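Local coordinates for extracellular ligand-binding receptor (PDB 3SG0), which binds benzoylformate between its two lobes and probably delivers this and related aromatic acids to an ABC-type uptake system, at residues L105-A110 and D130-W135; L116-A121 and V136-P141; G264-G269 and L374-D379; V218-A223 and I243-G248. One frame throughout, in Å; residues are numbered along the deposited sequence. Where two conformers were deposited one is given.

Contact 1: L105-A110 and D130-W135; sequences LIDIAA and DERRKW
Asp107, on the outer side of helix 99-111, meets the guanidinium of Arg132 in a salt bridge. Arg132 NH1 gives a nearly straight hydrogen bond (166°) to Asp107 OD1 at 2.7 Å; in the conformer described, OD1 accepts through its syn lone pair and lies close to the guanidinium plane, although the two flat groups are turned 60° apart. Water 1 donates to the same OD1. Arg132 also has Glu131 OE2 near NE and Asp130 OD2 near NH2, the latter a charge contact only, with the oxygen well out of the guanidinium plane. Asp130 works inside its own loop: its OD1 takes the backbone N-H of Arg132 (2.8 Å) and of Arg133 from opposite faces of the carboxylate, closing an Asx turn, while OD2 forms a salt bridge with Arg133 NH1, whose hydrogen bond is weak and bent. Arg133 NH2 is bonded to the carbonyl of Ile124. The rest of the contact is carried by aliphatic groups. Ile106 CD1 sits over one face of the Arg133 guanidinium, 3.6 Å from NH2, and its CG2 abuts Arg132 CB. A serine at Ile106 would probably uncover that face and leave the Arg133 group freer to shift. Ala110 CB fits against Trp135 CD1 at 3.8 Å. A salt-bridge network beside an Asx turn here ties a helix of the alpha/beta periplasmic-binding-protein lobe to the loop leading into strand 136-138.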
loop_
_atom_site.group_PDB
_atom_site.type_symbol
_atom_site.label_atom_id
_atom_site.label_comp_id
_atom_site.label_asym_id
_atom_site.label_seq_id
_atom_site.Cartn_x
_atom_site.Cartn_y
_atom_site.Cartn_z
ATOM N N LEU A 105 -2.071 8.996 -12.481
ATOM C CA LEU A 105 -0.730 8.733 -12.980
ATOM C C LEU A 105 -0.686 7.597 -13.995
ATOM O O LEU A 105 0.258 7.503 -14.781
ATOM C CB LEU A 105 0.234 8.433 -11.834
ATOM C CG LEU A 105 0.255 9.479 -10.720
ATOM C CD1 LEU A 105 1.323 9.120 -9.709
ATOM C CD2 LEU A 105 0.474 10.883 -11.288
ATOM N N ILE A 106 -1.685 6.720 -13.968
ATOM C CA ILE A 106 -1.723 5.602 -14.904
ATOM C C ILE A 106 -1.685 6.104 -16.341
ATOM O O ILE A 106 -0.853 5.677 -17.145
ATOM C CB ILE A 106 -2.988 4.759 -14.678
ATOM C CG1 ILE A 106 -2.950 4.109 -13.290
ATOM C CG2 ILE A 106 -3.166 3.725 -15.792
ATOM C CD1 ILE A 106 -4.253 3.437 -12.891
ATOM N N ASP A 107 -2.587 7.017 -16.677
ATOM C CA ASP A 107 -2.649 7.513 -18.045
ATOM C C ASP A 107 -1.401 8.291 -18.419
ATOM O O ASP A 107 -0.934 8.238 -19.557
ATOM C CB ASP A 107 -3.892 8.378 -18.255
ATOM C CG ASP A 107 -5.170 7.555 -18.308
ATOM O OD1 ASP A 107 -5.088 6.314 -18.206
ATOM O OD2 ASP A 107 -6.251 8.154 -18.463
ATOM N N ILE A 108 -0.872 9.038 -17.462
ATOM C CA ILE A 108 0.306 9.855 -17.709
ATOM C C ILE A 108 1.535 8.979 -18.002
ATOM O O ILE A 108 2.281 9.221 -18.954
ATOM C CB ILE A 108 0.554 10.806 -16.523
ATOM C CG1 ILE A 108 -0.599 11.812 -16.407
ATOM C CG2 ILE A 108 1.891 11.504 -16.670
ATOM C CD1 ILE A 108 -0.561 12.650 -15.142
ATOM N N ALA A 109 1.735 7.945 -17.194
ATOM C CA ALA A 109 2.863 7.040 -17.393
ATOM C C ALA A 109 2.719 6.276 -18.706
ATOM O O ALA A 109 3.680 6.140 -19.464
ATOM C CB ALA A 109 2.979 6.081 -16.227
ATOM N N ALA A 110 1.512 5.804 -18.999
ATOM C CA ALA A 110 1.288 5.072 -20.233
ATOM C C ALA A 110 1.569 5.953 -21.448
ATOM O O ALA A 110 2.212 5.513 -22.401
ATOM C CB ALA A 110 -0.136 4.524 -20.284
ATOM N N ASP A 130 -5.458 -3.582 -18.789
ATOM C CA ASP A 130 -5.855 -2.914 -20.017
ATOM C C ASP A 130 -4.592 -2.362 -20.667
ATOM O O ASP A 130 -3.480 -2.625 -20.193
ATOM C CB ASP A 130 -6.944 -1.853 -19.783
ATOM C CG ASP A 130 -6.497 -0.725 -18.882
ATOM O OD1 ASP A 130 -5.317 -0.308 -18.969
ATOM O OD2 ASP A 130 -7.328 -0.239 -18.084
ATOM N N GLU A 131 -4.760 -1.618 -21.755
ATOM C CA GLU A 131 -3.628 -1.172 -22.547
ATOM C C GLU A 131 -2.778 -0.105 -21.849
ATOM O O GLU A 131 -1.648 0.163 -22.265
ATOM C CB GLU A 131 -4.118 -0.698 -23.920
ATOM C CG GLU A 131 -4.671 0.717 -23.985
ATOM C CD GLU A 131 -6.063 0.898 -23.423
ATOM O OE1 GLU A 131 -6.708 -0.063 -22.940
ATOM O OE2 GLU A 131 -6.530 2.052 -23.480
ATOM N N ARG A 132 -3.317 0.508 -20.802
ATOM C CA ARG A 132 -2.596 1.526 -20.038
ATOM C C ARG A 132 -1.915 0.916 -18.820
ATOM O O ARG A 132 -0.763 1.223 -18.505
ATOM C CB ARG A 132 -3.552 2.639 -19.611
ATOM C CG ARG A 132 -3.986 3.525 -20.771
ATOM C CD ARG A 132 -5.225 4.330 -20.426
ATOM N NE ARG A 132 -6.380 3.464 -20.215
ATOM C CZ ARG A 132 -7.271 3.625 -19.244
ATOM N NH1 ARG A 132 -7.150 4.627 -18.388
ATOM N NH2 ARG A 132 -8.288 2.785 -19.133
ATOM N N ARG A 133 -2.647 0.050 -18.123
ATOM C CA ARG A 133 -2.130 -0.643 -16.958
ATOM C C ARG A 133 -0.998 -1.601 -17.323
ATOM O O ARG A 133 -0.283 -2.077 -16.441
ATOM C CB ARG A 133 -3.276 -1.315 -16.195
ATOM C CG ARG A 133 -4.158 -0.298 -15.488
ATOM C CD ARG A 133 -5.545 -0.844 -15.163
ATOM N NE ARG A 133 -6.270 0.060 -14.272
ATOM C CZ ARG A 133 -6.868 1.188 -14.638
ATOM N NH1 ARG A 133 -6.895 1.560 -15.917
ATOM N NH2 ARG A 133 -7.448 1.948 -13.717
ATOM N N LYS A 134 -0.786 -1.847 -18.623
ATOM C CA LYS A 134 0.409 -2.557 -19.068
ATOM C C LYS A 134 1.677 -1.887 -18.570
ATOM O O LYS A 134 2.719 -2.531 -18.468
ATOM C CB LYS A 134 0.494 -2.617 -20.593
ATOM C CG LYS A 134 -0.220 -3.771 -21.226
ATOM C CD LYS A 134 0.371 -5.116 -20.855
ATOM C CE LYS A 134 -0.567 -6.165 -21.372
ATOM N NZ LYS A 134 -0.131 -7.496 -20.925
ATOM N N TRP A 135 1.599 -0.581 -18.317
ATOM C CA TRP A 135 2.755 0.194 -17.885
ATOM C C TRP A 135 2.882 0.298 -16.368
ATOM O O TRP A 135 3.829 0.911 -15.888
ATOM C CB TRP A 135 2.729 1.590 -18.534
ATOM C CG TRP A 135 2.954 1.502 -20.003
ATOM C CD1 TRP A 135 2.006 1.429 -20.976
ATOM C CD2 TRP A 135 4.217 1.403 -20.662
ATOM N NE1 TRP A 135 2.601 1.305 -22.206
ATOM C CE2 TRP A 135 3.962 1.291 -22.041
ATOM C CE3 TRP A 135 5.548 1.413 -20.217
ATOM C CZ2 TRP A 135 4.985 1.180 -22.982
ATOM C CZ3 TRP A 135 6.562 1.307 -21.152
ATOM C CH2 TRP A 135 6.274 1.186 -22.518
HETATM O O HOH W 1 -6.464 4.878 -16.053
#

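Contact 2: L116-A121 and V136-P141; sequences LMTMAA and VYKVVP. With 173 (benzoyl-formic acid), chain B.
Met117 folds its selenomethionine chain back alongside Tyr137, with CE 3.7 Å from Tyr137 CB and SE oblique to the ring, a Met-aromatic contact. Two bends, at chi2 (-60°) and chi3 (-65°), curl the chain into the hollow beside the ring's root. On the other sheet face Leu116 and Val136 lie side by side, and Thr118 CG2 nests against the Lys138 stem, 3.8 Å from CB. The strands run parallel, joined by Tyr137 N to Leu116 O (2.8 Å) and Thr118 N to Tyr137 O. Beyond them the chains splay, and waters 2 and 3 fill the gap, each bridging Thr118 O to a backbone N-H, of Val139 or Val140. Lys138 runs extended until chi4 turns NZ to Ala121 O (2.8 Å), which it meets from above the carbonyl plane; Val140 O and Asn142 OD1 also accept from it. A methionine in place of Lys138 would probably leave Ala121 O without this donor and Val140 O with one partner fewer, letting the pocket loop move. Val140 CG1 fills the notch between Ala121 CB (3.9 Å) and the phenyl ring of benzoylformate, whose O1B accepts from Ala121 N at 3.0 Å. Strand 136-138 is outermost in its sheet; strand 92-94 flanks 116-118, helix 99-111 covers Leu116, and helix 306-328 packs on Met119 and Val139.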
loop_
_atom_site.group_PDB
_atom_site.type_symbol
_atom_site.label_atom_id
_atom_site.label_comp_id
_atom_site.label_asym_id
_atom_site.label_seq_id
_atom_site.Cartn_x
_atom_site.Cartn_y
_atom_site.Cartn_z
ATOM N N LEU A 116 5.407 2.642 -14.348
ATOM C CA LEU A 116 4.971 3.267 -13.108
ATOM C C LEU A 116 4.868 2.198 -12.037
ATOM O O LEU A 116 4.102 1.246 -12.194
ATOM C CB LEU A 116 3.593 3.917 -13.283
ATOM C CG LEU A 116 2.940 4.451 -12.002
ATOM C CD1 LEU A 116 3.733 5.602 -11.409
ATOM C CD2 LEU A 116 1.501 4.869 -12.250
HETATM N N MSE A 117 5.637 2.346 -10.961
HETATM C CA MSE A 117 5.521 1.471 -9.800
HETATM C C MSE A 117 4.651 2.207 -8.788
HETATM O O MSE A 117 5.134 3.115 -8.102
HETATM C CB MSE A 117 6.890 1.180 -9.184
HETATM C CG MSE A 117 7.994 0.889 -10.186
HETATM SE SE MSE A 117 7.709 -0.634 -11.327
HETATM C CE MSE A 117 7.762 -2.018 -9.939
ATOM N N THR A 118 3.365 1.886 -8.707
ATOM C CA THR A 118 2.532 2.583 -7.743
ATOM C C THR A 118 2.751 2.020 -6.347
ATOM O O THR A 118 3.026 0.828 -6.196
ATOM C CB THR A 118 1.043 2.557 -8.131
ATOM O OG1 THR A 118 0.313 3.367 -7.207
ATOM C CG2 THR A 118 0.455 1.153 -8.109
HETATM N N MSE A 119 2.644 2.874 -5.330
HETATM C CA MSE A 119 2.822 2.443 -3.944
HETATM C C MSE A 119 1.499 2.330 -3.183
HETATM O O MSE A 119 1.493 2.068 -1.976
HETATM C CB MSE A 119 3.812 3.357 -3.209
HETATM C CG MSE A 119 5.201 3.334 -3.830
HETATM SE SE MSE A 119 6.495 4.411 -2.885
HETATM C CE MSE A 119 5.842 6.181 -3.387
ATOM N N ALA A 120 0.387 2.502 -3.891
ATOM C CA ALA A 120 -0.935 2.484 -3.284
ATOM C C ALA A 120 -1.583 1.103 -3.408
ATOM O O ALA A 120 -0.993 0.182 -3.984
ATOM C CB ALA A 120 -1.790 3.573 -3.904
ATOM N N ALA A 121 -2.791 0.960 -2.867
ATOM C CA ALA A 121 -3.334 -0.370 -2.567
ATOM C C ALA A 121 -4.512 -0.857 -3.406
ATOM O O ALA A 121 -4.703 -2.068 -3.533
ATOM C CB ALA A 121 -3.722 -0.447 -1.088
ATOM N N VAL A 136 1.965 -0.305 -15.616
ATOM C CA VAL A 136 1.893 -0.096 -14.175
ATOM C C VAL A 136 2.140 -1.393 -13.415
ATOM O O VAL A 136 1.596 -2.442 -13.777
ATOM C CB VAL A 136 0.500 0.456 -13.789
ATOM C CG1 VAL A 136 0.427 0.789 -12.296
ATOM C CG2 VAL A 136 0.173 1.674 -14.627
ATOM N N TYR A 137 2.955 -1.321 -12.364
ATOM C CA TYR A 137 3.191 -2.449 -11.462
ATOM C C TYR A 137 2.882 -2.013 -10.044
ATOM O O TYR A 137 2.877 -0.812 -9.743
ATOM C CB TYR A 137 4.628 -2.962 -11.598
ATOM C CG TYR A 137 4.862 -3.546 -12.959
ATOM C CD1 TYR A 137 4.466 -4.844 -13.248
ATOM C CD2 TYR A 137 5.415 -2.788 -13.982
ATOM C CE1 TYR A 137 4.651 -5.381 -14.502
ATOM C CE2 TYR A 137 5.587 -3.315 -15.249
ATOM C CZ TYR A 137 5.197 -4.613 -15.499
ATOM O OH TYR A 137 5.346 -5.175 -16.751
ATOM N N LYS A 138 2.650 -2.977 -9.162
ATOM C CA LYS A 138 2.070 -2.658 -7.866
ATOM C C LYS A 138 2.476 -3.671 -6.808
ATOM O O LYS A 138 1.959 -4.789 -6.784
ATOM C CB LYS A 138 0.547 -2.638 -8.024
ATOM C CG LYS A 138 -0.240 -2.342 -6.771
ATOM C CD LYS A 138 -1.724 -2.214 -7.102
ATOM C CE LYS A 138 -2.571 -1.942 -5.885
ATOM N NZ LYS A 138 -2.626 -3.127 -4.993
ATOM N N VAL A 139 3.380 -3.279 -5.917
ATOM C CA VAL A 139 3.857 -4.209 -4.896
ATOM C C VAL A 139 2.924 -4.415 -3.708
ATOM O O VAL A 139 3.022 -5.453 -3.051
ATOM C CB VAL A 139 5.266 -3.853 -4.376
ATOM C CG1 VAL A 139 6.285 -3.952 -5.500
ATOM C CG2 VAL A 139 5.290 -2.496 -3.673
ATOM N N VAL A 140 2.037 -3.473 -3.393
ATOM C CA VAL A 140 1.118 -3.696 -2.273
ATOM C C VAL A 140 0.044 -4.660 -2.755
ATOM O O VAL A 140 -0.500 -4.464 -3.832
ATOM C CB VAL A 140 0.468 -2.380 -1.812
ATOM C CG1 VAL A 140 -0.583 -2.654 -0.744
ATOM C CG2 VAL A 140 1.524 -1.423 -1.285
ATOM N N PRO A 141 -0.267 -5.720 -1.986
ATOM C CA PRO A 141 -1.320 -6.621 -2.474
ATOM C C PRO A 141 -2.650 -5.917 -2.705
ATOM O O PRO A 141 -3.066 -5.063 -1.924
ATOM C CB PRO A 141 -1.432 -7.656 -1.349
ATOM C CG PRO A 141 -0.051 -7.678 -0.747
ATOM C CD PRO A 141 0.345 -6.225 -0.742
HETATM O O1B 173 B . -4.154 3.140 -1.395
HETATM C C1 173 B . -4.402 3.958 -0.550
HETATM O O1A 173 B . -5.195 5.077 -0.781
HETATM C C2 173 B . -4.057 3.693 0.891
HETATM O O2 173 B . -4.531 4.361 1.760
HETATM C C1G 173 B . -3.061 2.610 1.166
HETATM C C2D 173 B . -1.791 2.540 0.325
HETATM C C2E 173 B . -0.783 1.436 0.572
HETATM C C3 173 B . -1.067 0.398 1.656
HETATM C C1E 173 B . -2.361 0.492 2.486
HETATM C C1D 173 B . -3.367 1.600 2.256
HETATM O O HOH W 2 4.964 -1.005 -6.996
HETATM O O HOH W 3 1.646 -0.805 -4.442
#

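Contact 3: G264-G269 and L374-D379; sequences GAIFAG and LIEIRD
Phe267 lays its ring flat against Ile375, whose CB stands over one face, 3.8 Å from the centroid and 19° off the normal, in a CH-pi contact. The ring gets there because chi1 of Phe267 is 61°, which sets CG between the backbone N and the carbonyl carbon and swings the ring across to the partner strand. Ile375 answers with both branches: CG1 lies near CE1 and CG2 near CZ (3.5 Å). A side chain at Gly269 would run into this ring at CE1. On the other face of the sheet Ile266 CG1 crosses the extended chain of Glu376, touching CG at 3.8 Å. Since Glu376 CG is anti to the backbone N (chi1 -175°), the carboxylate is carried outward, where OE1 accepts from Arg378 NH1 (2.9 Å) in a salt bridge, in the conformer described, and OE2 shares water 4 with Gly264 O. The backbones pair through Phe267 N to Ile375 O and Ile375 N to Phe267 O, then Ile377 N to Ala265 O and Gly264 N to Ile377 O. Leu374 and Ile266 lean on Tyr153 of helix 143-156. These are antiparallel strands of a three-stranded sheet completed by strand 381-384.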
loop_
_atom_site.group_PDB
_atom_site.type_symbol
_atom_site.label_atom_id
_atom_site.label_comp_id
_atom_site.label_asym_id
_atom_site.label_seq_id
_atom_site.Cartn_x
_atom_site.Cartn_y
_atom_site.Cartn_z
ATOM N N GLY A 264 -6.206 -4.616 20.124
ATOM C CA GLY A 264 -7.106 -5.658 19.680
ATOM C C GLY A 264 -7.604 -5.520 18.253
ATOM O O GLY A 264 -8.264 -6.427 17.751
ATOM N N ALA A 265 -7.305 -4.403 17.593
ATOM C CA ALA A 265 -7.693 -4.260 16.193
ATOM C C ALA A 265 -7.080 -5.389 15.371
ATOM O O ALA A 265 -5.933 -5.779 15.602
ATOM C CB ALA A 265 -7.254 -2.913 15.645
ATOM N N ILE A 266 -7.841 -5.898 14.408
ATOM C CA ILE A 266 -7.379 -6.951 13.519
ATOM C C ILE A 266 -7.566 -6.482 12.085
ATOM O O ILE A 266 -8.561 -5.825 11.766
ATOM C CB ILE A 266 -8.147 -8.270 13.776
ATOM C CG1 ILE A 266 -7.743 -8.849 15.134
ATOM C CG2 ILE A 266 -7.906 -9.277 12.652
ATOM C CD1 ILE A 266 -8.643 -9.960 15.635
ATOM N N PHE A 267 -6.605 -6.806 11.230
ATOM C CA PHE A 267 -6.705 -6.498 9.806
ATOM C C PHE A 267 -5.971 -7.552 8.999
ATOM O O PHE A 267 -5.103 -8.254 9.532
ATOM C CB PHE A 267 -6.157 -5.098 9.482
ATOM C CG PHE A 267 -4.691 -4.896 9.823
ATOM C CD1 PHE A 267 -3.698 -5.072 8.869
ATOM C CD2 PHE A 267 -4.320 -4.488 11.093
ATOM C CE1 PHE A 267 -2.364 -4.856 9.185
ATOM C CE2 PHE A 267 -2.987 -4.282 11.418
ATOM C CZ PHE A 267 -2.016 -4.456 10.463
ATOM N N ALA A 268 -6.321 -7.677 7.727
ATOM C CA ALA A 268 -5.551 -8.508 6.817
ATOM C C ALA A 268 -4.442 -7.653 6.216
ATOM O O ALA A 268 -4.701 -6.568 5.681
ATOM C CB ALA A 268 -6.449 -9.069 5.726
ATOM N N GLY A 269 -3.207 -8.127 6.308
ATOM C CA GLY A 269 -2.073 -7.374 5.822
ATOM C C GLY A 269 -0.929 -8.240 5.339
ATOM O O GLY A 269 -1.092 -9.412 4.974
ATOM N N LEU A 374 -3.339 -12.402 8.744
ATOM C CA LEU A 374 -4.158 -11.735 9.744
ATOM C C LEU A 374 -3.271 -11.177 10.840
ATOM O O LEU A 374 -2.519 -11.921 11.477
ATOM C CB LEU A 374 -5.220 -12.678 10.307
ATOM C CG LEU A 374 -6.358 -13.013 9.343
ATOM C CD1 LEU A 374 -7.215 -14.135 9.895
ATOM C CD2 LEU A 374 -7.209 -11.784 9.071
ATOM N N ILE A 375 -3.361 -9.866 11.030
ATOM C CA ILE A 375 -2.544 -9.132 11.979
ATOM C C ILE A 375 -3.429 -8.605 13.098
ATOM O O ILE A 375 -4.548 -8.145 12.849
ATOM C CB ILE A 375 -1.855 -7.923 11.293
ATOM C CG1 ILE A 375 -1.131 -8.352 10.010
ATOM C CG2 ILE A 375 -0.919 -7.209 12.265
ATOM C CD1 ILE A 375 -0.031 -9.388 10.210
ATOM N N GLU A 376 -2.921 -8.660 14.323
ATOM C CA GLU A 376 -3.618 -8.128 15.482
ATOM C C GLU A 376 -2.695 -7.162 16.210
ATOM O O GLU A 376 -1.487 -7.403 16.293
ATOM C CB GLU A 376 -3.999 -9.281 16.419
ATOM C CG GLU A 376 -4.846 -8.898 17.624
ATOM C CD GLU A 376 -5.091 -10.082 18.545
ATOM O OE1 GLU A 376 -4.212 -10.964 18.616
ATOM O OE2 GLU A 376 -6.161 -10.133 19.189
ATOM N N ILE A 377 -3.249 -6.072 16.735
ATOM C CA ILE A 377 -2.493 -5.209 17.637
ATOM C C ILE A 377 -2.615 -5.793 19.041
ATOM O O ILE A 377 -3.699 -5.809 19.625
ATOM C CB ILE A 377 -2.989 -3.749 17.599
ATOM C CG1 ILE A 377 -2.853 -3.200 16.173
ATOM C CG2 ILE A 377 -2.212 -2.902 18.597
ATOM C CD1 ILE A 377 -3.404 -1.802 16.007
ATOM N N ARG A 378 -1.504 -6.317 19.552
ATOM C CA ARG A 378 -1.461 -6.920 20.881
ATOM C C ARG A 378 -0.346 -6.287 21.686
ATOM O O ARG A 378 0.807 -6.296 21.264
ATOM C CB ARG A 378 -1.201 -8.424 20.794
ATOM C CG ARG A 378 -2.390 -9.257 20.384
ATOM C CD ARG A 378 -2.343 -10.639 21.041
ATOM N NE ARG A 378 -1.064 -11.323 20.853
ATOM C CZ ARG A 378 -0.694 -11.924 19.726
ATOM N NH1 ARG A 378 -1.500 -11.910 18.670
ATOM N NH2 ARG A 378 0.485 -12.529 19.650
ATOM N N ASP A 379 -0.693 -5.746 22.849
ATOM C CA ASP A 379 0.285 -5.091 23.709
ATOM C C ASP A 379 1.116 -4.073 22.937
ATOM O O ASP A 379 2.332 -3.990 23.093
ATOM C CB ASP A 379 1.184 -6.130 24.386
ATOM C CG ASP A 379 0.408 -7.053 25.311
ATOM O OD1 ASP A 379 -0.544 -6.576 25.964
ATOM O OD2 ASP A 379 0.745 -8.253 25.381
HETATM O O HOH W 4 -8.534 -8.761 19.133
#

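Contact 4: V218-A223 and I243-G248; sequences VFIASA and IYQTHG. With 173 (benzoyl-formic acid), chain B.
Ile220 is held firmly between Ile243 and Gln245: its CD1 lies 3.6 Å from Ile243 CG2, and its CG2 touches Gln245 OE1 at 3.4 Å. The amide NE2 of Gln245 is bonded to Gln231 OE1 and Ala227 O. Beside it Phe219, with CG anti to the backbone N (chi1 -167°), crosses Tyr244 at about a right angle, CD1 lying 3.7 Å from Tyr244 CB. Backbone bonds close this dry half, Tyr244 N to Val218 O at 2.9 Å and Ile220 N to Tyr244 O. The strands are the parallel pair of a beta-alpha-beta unit whose crossover helix, 228-236, covers Val218, Ile220 and Ile243. Past Ile220 the direct pairing gives way to water. Water 5 accepts from Ser222 N (2.9 Å) and lies 2.7 Å from both Ile220 O and Gln245 OE1. Thr246 OG1 accepts from Gly248 N in an ST turn and is bonded to Tyr171 OH. At the ligand end the packing tightens again: Gly248 lies against Ser222 O and Ala223, where a CB would clash, and C1E of benzoylformate sits over one face of the His247 ring, 3.6 Å from CD2, the ring nitrogens being bonded to Glu270 and Asp143.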
loop_
_atom_site.group_PDB
_atom_site.type_symbol
_atom_site.label_atom_id
_atom_site.label_comp_id
_atom_site.label_asym_id
_atom_site.label_seq_id
_atom_site.Cartn_x
_atom_site.Cartn_y
_atom_site.Cartn_z
ATOM N N VAL A 218 -17.515 -3.735 13.944
ATOM C CA VAL A 218 -17.468 -2.654 12.972
ATOM C C VAL A 218 -16.198 -2.769 12.139
ATOM O O VAL A 218 -15.112 -3.015 12.677
ATOM C CB VAL A 218 -17.531 -1.270 13.646
ATOM C CG1 VAL A 218 -17.425 -0.163 12.602
ATOM C CG2 VAL A 218 -18.824 -1.123 14.427
ATOM N N PHE A 219 -16.358 -2.606 10.828
ATOM C CA PHE A 219 -15.244 -2.546 9.898
ATOM C C PHE A 219 -14.945 -1.100 9.528
ATOM O O PHE A 219 -15.855 -0.335 9.185
ATOM C CB PHE A 219 -15.571 -3.319 8.623
ATOM C CG PHE A 219 -14.366 -3.559 7.774
ATOM C CD1 PHE A 219 -13.602 -4.694 7.971
ATOM C CD2 PHE A 219 -13.944 -2.625 6.833
ATOM C CE1 PHE A 219 -12.462 -4.919 7.230
ATOM C CE2 PHE A 219 -12.793 -2.850 6.085
ATOM C CZ PHE A 219 -12.059 -4.001 6.289
ATOM N N ILE A 220 -13.665 -0.739 9.583
ATOM C CA ILE A 220 -13.204 0.588 9.193
ATOM C C ILE A 220 -12.237 0.443 8.018
ATOM O O ILE A 220 -11.248 -0.292 8.123
ATOM C CB ILE A 220 -12.478 1.280 10.370
ATOM C CG1 ILE A 220 -13.424 1.407 11.572
ATOM C CG2 ILE A 220 -11.921 2.640 9.931
ATOM C CD1 ILE A 220 -12.741 1.866 12.844
ATOM N N ALA A 221 -12.519 1.134 6.911
ATOM C CA ALA A 221 -11.638 1.125 5.746
ATOM C C ALA A 221 -10.962 2.486 5.619
ATOM O O ALA A 221 -11.522 3.434 5.060
ATOM C CB ALA A 221 -12.405 0.781 4.478
ATOM N N SER A 222 -9.749 2.573 6.145
ATOM C CA SER A 222 -9.036 3.833 6.278
ATOM C C SER A 222 -7.532 3.580 6.195
ATOM O O SER A 222 -7.092 2.439 6.024
ATOM C CB SER A 222 -9.425 4.475 7.613
ATOM O OG SER A 222 -8.833 5.747 7.781
ATOM N N ALA A 223 -6.735 4.636 6.299
ATOM C CA ALA A 223 -5.289 4.492 6.193
ATOM C C ALA A 223 -4.597 5.663 6.860
ATOM O O ALA A 223 -5.123 6.789 6.869
ATOM C CB ALA A 223 -4.857 4.395 4.749
ATOM N N ILE A 243 -13.462 -4.460 16.477
ATOM C CA ILE A 243 -13.248 -3.506 15.400
ATOM C C ILE A 243 -12.154 -4.034 14.479
ATOM O O ILE A 243 -11.097 -4.493 14.930
ATOM C CB ILE A 243 -12.894 -2.114 15.949
ATOM C CG1 ILE A 243 -14.077 -1.539 16.737
ATOM C CG2 ILE A 243 -12.514 -1.178 14.810
ATOM C CD1 ILE A 243 -13.766 -0.227 17.436
ATOM N N TYR A 244 -12.445 -4.000 13.187
ATOM C CA TYR A 244 -11.528 -4.463 12.158
ATOM C C TYR A 244 -11.076 -3.277 11.327
ATOM O O TYR A 244 -11.860 -2.359 11.069
ATOM C CB TYR A 244 -12.227 -5.505 11.289
ATOM C CG TYR A 244 -12.615 -6.689 12.123
ATOM C CD1 TYR A 244 -11.668 -7.632 12.483
ATOM C CD2 TYR A 244 -13.903 -6.832 12.617
ATOM C CE1 TYR A 244 -11.996 -8.707 13.279
ATOM C CE2 TYR A 244 -14.244 -7.911 13.415
ATOM C CZ TYR A 244 -13.284 -8.835 13.745
ATOM O OH TYR A 244 -13.614 -9.905 14.543
ATOM N N GLN A 245 -9.803 -3.278 10.942
ATOM C CA GLN A 245 -9.257 -2.228 10.100
ATOM C C GLN A 245 -8.643 -2.885 8.866
ATOM O O GLN A 245 -8.989 -4.023 8.531
ATOM C CB GLN A 245 -8.252 -1.368 10.879
ATOM C CG GLN A 245 -8.889 -0.533 11.996
ATOM C CD GLN A 245 -8.946 0.963 11.690
ATOM O OE1 GLN A 245 -8.830 1.394 10.543
ATOM N NE2 GLN A 245 -9.118 1.767 12.733
ATOM N N THR A 246 -7.763 -2.154 8.192
ATOM C CA THR A 246 -7.103 -2.600 6.968
ATOM C C THR A 246 -5.605 -2.371 7.092
ATOM O O THR A 246 -5.137 -1.723 8.031
ATOM C CB THR A 246 -7.566 -1.805 5.738
ATOM O OG1 THR A 246 -7.091 -0.454 5.840
ATOM C CG2 THR A 246 -9.080 -1.832 5.590
ATOM N N HIS A 247 -4.849 -2.865 6.113
ATOM C CA HIS A 247 -3.405 -2.677 6.113
ATOM C C HIS A 247 -2.966 -1.219 5.968
ATOM O O HIS A 247 -1.776 -0.923 6.067
ATOM C CB HIS A 247 -2.715 -3.578 5.082
ATOM C CG HIS A 247 -3.157 -3.364 3.665
ATOM N ND1 HIS A 247 -2.592 -4.066 2.621
ATOM C CD2 HIS A 247 -4.094 -2.555 3.111
ATOM C CE1 HIS A 247 -3.161 -3.700 1.487
ATOM N NE2 HIS A 247 -4.077 -2.785 1.754
ATOM N N GLY A 248 -3.913 -0.307 5.744
ATOM C CA GLY A 248 -3.618 1.116 5.821
ATOM C C GLY A 248 -3.199 1.560 7.216
ATOM O O GLY A 248 -2.646 2.656 7.361
HETATM O O1B 173 B . -4.154 3.140 -1.395
HETATM C C1 173 B . -4.402 3.958 -0.550
HETATM O O1A 173 B . -5.195 5.077 -0.781
HETATM C C2 173 B . -4.057 3.693 0.891
HETATM O O2 173 B . -4.531 4.361 1.760
HETATM C C1G 173 B . -3.061 2.610 1.166
HETATM C C2D 173 B . -1.791 2.540 0.325
HETATM C C2E 173 B . -0.783 1.436 0.572
HETATM C C3 173 B . -1.067 0.398 1.656
HETATM C C1E 173 B . -2.361 0.492 2.486
HETATM C C1D 173 B . -3.367 1.600 2.256
HETATM O O HOH W 5 -8.703 0.588 7.967
#

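How the contacts relate
Contacts 2, 3 and 4 are largely buried, whereas contact 1 lies farther out and relies on charge, with an acid–arginine network where the others rely mainly on strand pairing and apolar side chains. Contacts 1 and 2 share a lobe and touch: Trp135 O probably accepts from Leu116 N, and Leu116 packs on Leu105 and Ala109. Between contacts 3 and 4 a probable backbone bond joins Gln245 N to Ile266 O, linking the antiparallel sheet of contact 3 to the edge strand of contact 4. Contacts 2 and 4 meet directly beside benzoylformate, which both touch, His247 packing on Ala121 and Val140; contacts 1 and 3, about 34 Å apart between centres, do not touch.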